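Local coordinates for mucosa-associated lymphoid tissue lymphoma translocation protein 1 (Isoform 2) (Homo sapiens, PDB 3BFO) that probably acts as a cysteine protease (paracaspase) of the ubiquitin-like conjugation pathway, this portion being its second immunoglobulin-like C2-type domain, at residues A[15-26]-A[50-58]. Sequence-based numbering, arbitrary orientation. Where two conformers were deposited one is given.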
loop_
_atom_site.group_PDB
_atom_site.type_symbol
_atom_site.label_atom_id
_atom_site.label_comp_id
_atom_site.label_asym_id
_atom_site.label_seq_id
_atom_site.Cartn_x
_atom_site.Cartn_y
_atom_site.Cartn_z
ATOM N N LEU A 15 13.097 1.166 -8.874
ATOM C CA LEU A 15 14.100 1.359 -7.827
ATOM C C LEU A 15 15.334 0.538 -8.117
ATOM O O LEU A 15 15.277 -0.449 -8.831
ATOM C CB LEU A 15 13.529 0.907 -6.471
ATOM C CG LEU A 15 12.296 1.709 -6.037
ATOM C CD1 LEU A 15 11.767 1.137 -4.723
ATOM C CD2 LEU A 15 12.584 3.205 -5.896
ATOM N N MET A 16 16.449 0.937 -7.515
ATOM C CA MET A 16 17.662 0.124 -7.557
ATOM C C MET A 16 17.852 -0.599 -6.221
ATOM O O MET A 16 17.353 -0.131 -5.183
ATOM C CB MET A 16 18.850 1.008 -7.879
ATOM C CG MET A 16 19.307 2.008 -6.891
ATOM S SD MET A 16 20.684 2.938 -7.625
ATOM C CE MET A 16 21.828 1.616 -8.028
ATOM N N PRO A 17 18.591 -1.724 -6.200
ATOM C CA PRO A 17 18.865 -2.318 -4.899
ATOM C C PRO A 17 19.516 -1.235 -3.996
ATOM O O PRO A 17 20.368 -0.483 -4.447
ATOM C CB PRO A 17 19.803 -3.495 -5.236
ATOM C CG PRO A 17 19.408 -3.836 -6.629
ATOM C CD PRO A 17 19.154 -2.523 -7.310
ATOM N N GLY A 18 19.137 -1.198 -2.730
ATOM C CA GLY A 18 19.693 -0.238 -1.815
ATOM C C GLY A 18 18.842 1.004 -1.659
ATOM O O GLY A 18 19.023 1.730 -0.695
ATOM N N SER A 19 17.928 1.256 -2.614
ATOM C CA SER A 19 16.994 2.421 -2.605
ATOM C C SER A 19 15.936 2.196 -1.538
ATOM O O SER A 19 15.914 1.151 -0.885
ATOM C CB SER A 19 16.268 2.512 -3.949
ATOM O OG SER A 19 17.159 2.893 -4.985
ATOM N N THR A 20 15.082 3.190 -1.325
ATOM C CA THR A 20 14.000 3.076 -0.388
ATOM C C THR A 20 12.684 2.871 -1.124
ATOM O O THR A 20 12.387 3.556 -2.113
ATOM C CB THR A 20 13.933 4.342 0.495
ATOM O OG1 THR A 20 15.167 4.426 1.244
ATOM C CG2 THR A 20 12.758 4.306 1.451
ATOM N N LEU A 21 11.877 1.932 -0.638
ATOM C CA LEU A 21 10.516 1.785 -1.095
ATOM C C LEU A 21 9.588 2.529 -0.174
ATOM O O LEU A 21 9.596 2.275 1.008
ATOM C CB LEU A 21 10.164 0.294 -1.122
ATOM C CG LEU A 21 8.707 0.008 -1.464
ATOM C CD1 LEU A 21 8.257 0.689 -2.764
ATOM C CD2 LEU A 21 8.499 -1.533 -1.494
ATOM N N VAL A 22 8.783 3.429 -0.738
ATOM C CA VAL A 22 7.758 4.148 0.040
ATOM C C VAL A 22 6.429 4.082 -0.699
ATOM O O VAL A 22 6.331 4.623 -1.777
ATOM C CB VAL A 22 8.158 5.631 0.217
ATOM C CG1 VAL A 22 7.061 6.421 0.866
ATOM C CG2 VAL A 22 9.406 5.728 1.049
ATOM N N LEU A 23 5.418 3.402 -0.133
ATOM C CA LEU A 23 4.075 3.340 -0.686
ATOM C C LEU A 23 3.140 4.002 0.301
ATOM O O LEU A 23 3.282 3.858 1.506
ATOM C CB LEU A 23 3.681 1.873 -0.934
ATOM C CG LEU A 23 4.391 1.208 -2.090
ATOM C CD1 LEU A 23 4.140 -0.307 -2.077
ATOM C CD2 LEU A 23 3.939 1.787 -3.412
ATOM N N GLN A 24 2.173 4.754 -0.217
ATOM C CA GLN A 24 1.247 5.459 0.637
ATOM C C GLN A 24 -0.174 5.308 0.101
ATOM O O GLN A 24 -0.394 5.409 -1.117
ATOM C CB GLN A 24 1.628 6.944 0.691
ATOM C CG GLN A 24 0.788 7.765 1.735
ATOM C CD GLN A 24 1.331 9.185 2.018
ATOM O OE1 GLN A 24 2.017 9.739 1.181
ATOM N NE2 GLN A 24 1.065 9.723 3.161
ATOM N N CYS A 25 -1.114 5.157 1.016
ATOM C CA CYS A 25 -2.547 5.165 0.669
ATOM C C CYS A 25 -3.223 5.883 1.807
ATOM O O CYS A 25 -3.011 5.545 2.954
ATOM C CB CYS A 25 -3.019 3.703 0.521
ATOM S SG CYS A 25 -4.784 3.653 0.069
ATOM N N VAL A 26 -4.032 6.912 1.493
ATOM C CA VAL A 26 -4.729 7.679 2.522
ATOM C C VAL A 26 -6.182 7.763 2.162
ATOM O O VAL A 26 -6.506 8.090 1.015
ATOM C CB VAL A 26 -4.186 9.109 2.665
ATOM C CG1 VAL A 26 -4.885 9.836 3.855
ATOM C CG2 VAL A 26 -2.695 9.103 2.839
ATOM N N LYS A 50 -0.965 3.848 6.780
ATOM C CA LYS A 50 -1.084 4.539 5.510
ATOM C C LYS A 50 0.220 4.447 4.699
ATOM O O LYS A 50 0.172 4.426 3.466
ATOM C CB LYS A 50 -1.427 6.017 5.753
ATOM C CG LYS A 50 -2.807 6.207 6.315
ATOM C CD LYS A 50 -3.019 7.671 6.736
ATOM C CE LYS A 50 -4.434 7.963 7.229
ATOM N NZ LYS A 50 -4.545 9.369 7.722
ATOM N N LEU A 51 1.372 4.394 5.391
ATOM C CA LEU A 51 2.655 4.230 4.747
ATOM C C LEU A 51 3.166 2.809 4.870
ATOM O O LEU A 51 3.068 2.200 5.947
ATOM C CB LEU A 51 3.696 5.128 5.416
ATOM C CG LEU A 51 3.519 6.596 5.174
ATOM C CD1 LEU A 51 4.561 7.335 6.006
ATOM C CD2 LEU A 51 3.717 6.933 3.679
ATOM N N TYR A 52 3.738 2.300 3.797
ATOM C CA TYR A 52 4.510 1.046 3.830
ATOM C C TYR A 52 5.896 1.437 3.341
ATOM O O TYR A 52 6.038 1.978 2.240
ATOM C CB TYR A 52 3.901 -0.034 2.932
ATOM C CG TYR A 52 4.783 -1.231 2.807
ATOM C CD1 TYR A 52 5.098 -1.987 3.922
ATOM C CD2 TYR A 52 5.372 -1.603 1.622
ATOM C CE1 TYR A 52 5.946 -3.100 3.848
ATOM C CE2 TYR A 52 6.199 -2.689 1.516
ATOM C CZ TYR A 52 6.490 -3.449 2.626
ATOM O OH TYR A 52 7.335 -4.534 2.540
ATOM N N MET A 53 6.941 1.207 4.152
ATOM C CA MET A 53 8.289 1.665 3.748
ATOM C C MET A 53 9.331 0.642 4.103
ATOM O O MET A 53 9.368 0.184 5.235
ATOM C CB MET A 53 8.667 2.963 4.454
ATOM C CG MET A 53 7.779 4.083 4.120
ATOM S SD MET A 53 8.090 5.484 5.150
ATOM C CE MET A 53 9.424 6.184 4.194
ATOM N N VAL A 54 10.173 0.352 3.114
ATOM C CA VAL A 54 11.281 -0.595 3.210
ATOM C C VAL A 54 12.555 0.206 2.938
ATOM O O VAL A 54 12.739 0.738 1.852
ATOM C CB VAL A 54 11.169 -1.736 2.185
ATOM C CG1 VAL A 54 12.403 -2.658 2.231
ATOM C CG2 VAL A 54 9.879 -2.517 2.366
ATOM N N PRO A 55 13.454 0.294 3.920
ATOM C CA PRO A 55 14.554 1.225 3.766
ATOM C C PRO A 55 15.559 0.975 2.738
ATOM O O PRO A 55 16.012 1.903 2.078
ATOM C CB PRO A 55 15.218 1.272 5.145
ATOM C CG PRO A 55 14.774 0.058 5.857
ATOM C CD PRO A 55 13.410 -0.311 5.276
ATOM N N TYR A 56 15.939 -0.278 2.566
ATOM C CA TYR A 56 17.000 -0.663 1.639
ATOM C C TYR A 56 16.389 -1.848 0.906
ATOM O O TYR A 56 16.264 -2.961 1.475
ATOM C CB TYR A 56 18.257 -1.220 2.383
ATOM C CG TYR A 56 18.984 -0.241 3.293
ATOM C CD1 TYR A 56 19.951 0.630 2.789
ATOM C CD2 TYR A 56 18.707 -0.208 4.649
ATOM C CE1 TYR A 56 20.613 1.534 3.643
ATOM C CE2 TYR A 56 19.321 0.694 5.485
ATOM C CZ TYR A 56 20.275 1.542 4.991
ATOM O OH TYR A 56 20.872 2.423 5.870
ATOM N N VAL A 57 15.971 -1.660 -0.315
ATOM C CA VAL A 57 15.306 -2.719 -1.062
ATOM C C VAL A 57 16.264 -3.653 -1.751
ATOM O O VAL A 57 17.438 -3.348 -2.013
ATOM C CB VAL A 57 14.362 -2.183 -2.113
ATOM C CG1 VAL A 57 13.266 -1.371 -1.518
ATOM C CG2 VAL A 57 15.070 -1.376 -3.227
ATOM N N ASP A 58 15.742 -4.846 -2.016
ATOM C CA ASP A 58 16.455 -5.785 -2.883
ATOM C C ASP A 58 15.429 -6.483 -3.734
ATOM O O ASP A 58 14.237 -6.135 -3.707
ATOM C CB ASP A 58 17.347 -6.743 -2.082
ATOM C CG ASP A 58 18.630 -7.099 -2.824
ATOM O OD1 ASP A 58 18.677 -7.118 -4.091
ATOM O OD2 ASP A 58 19.631 -7.342 -2.114
#
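With CG set anti to the backbone N in Q24 (chi1 -173°) and anti to the carbonyl carbon in L51 (chi1 -70°), the two side chains run side by side on one face of the sheet. Methyl CD2 of L51 lies 3.6 Å from Q24 CG and also close to CB and CD, so it lies along the glutamine's extended chain. Cutting Q24 back to an alanine would probably strip CD2 of L51 of most of this cover and set the leucine freer to turn.

On the other face, L23 and Y52 also point the same way; CD1 of L23 meets the tyrosine ring at its edge, 4.1 Å from CD2 of Y52. CB of L21 receives CG1 of V57 at 3.5 Å, and this buried side extends to Y65 and I83, which L21 touches, and to W37 beside L23.

Strands 21-24 and 51-54 run antiparallel. L21 with V54 and L23 with Y52 are hydrogen-bonded pairs; the straightest N-H bond between the segments, L23 N to Y52 O, is 2.8 Å with 176° at the hydrogen. Pairing continues at both ends: C25 N donates to K50 O, while beyond the strands OG1 of T20 gives a 2.8 Å bond to P55 O. The type II turn from M16 to S19 is tied in by G18 N to V57 O (2.8 Å) and V57 N to S19 O.

Strand 21-28 is central in a three-stranded sheet, with 51-54 at its edge; C25 touches C67 and W37 across the interior, the layout of an immunoglobulin beta-sandwich, whose B and E strands these two probably are.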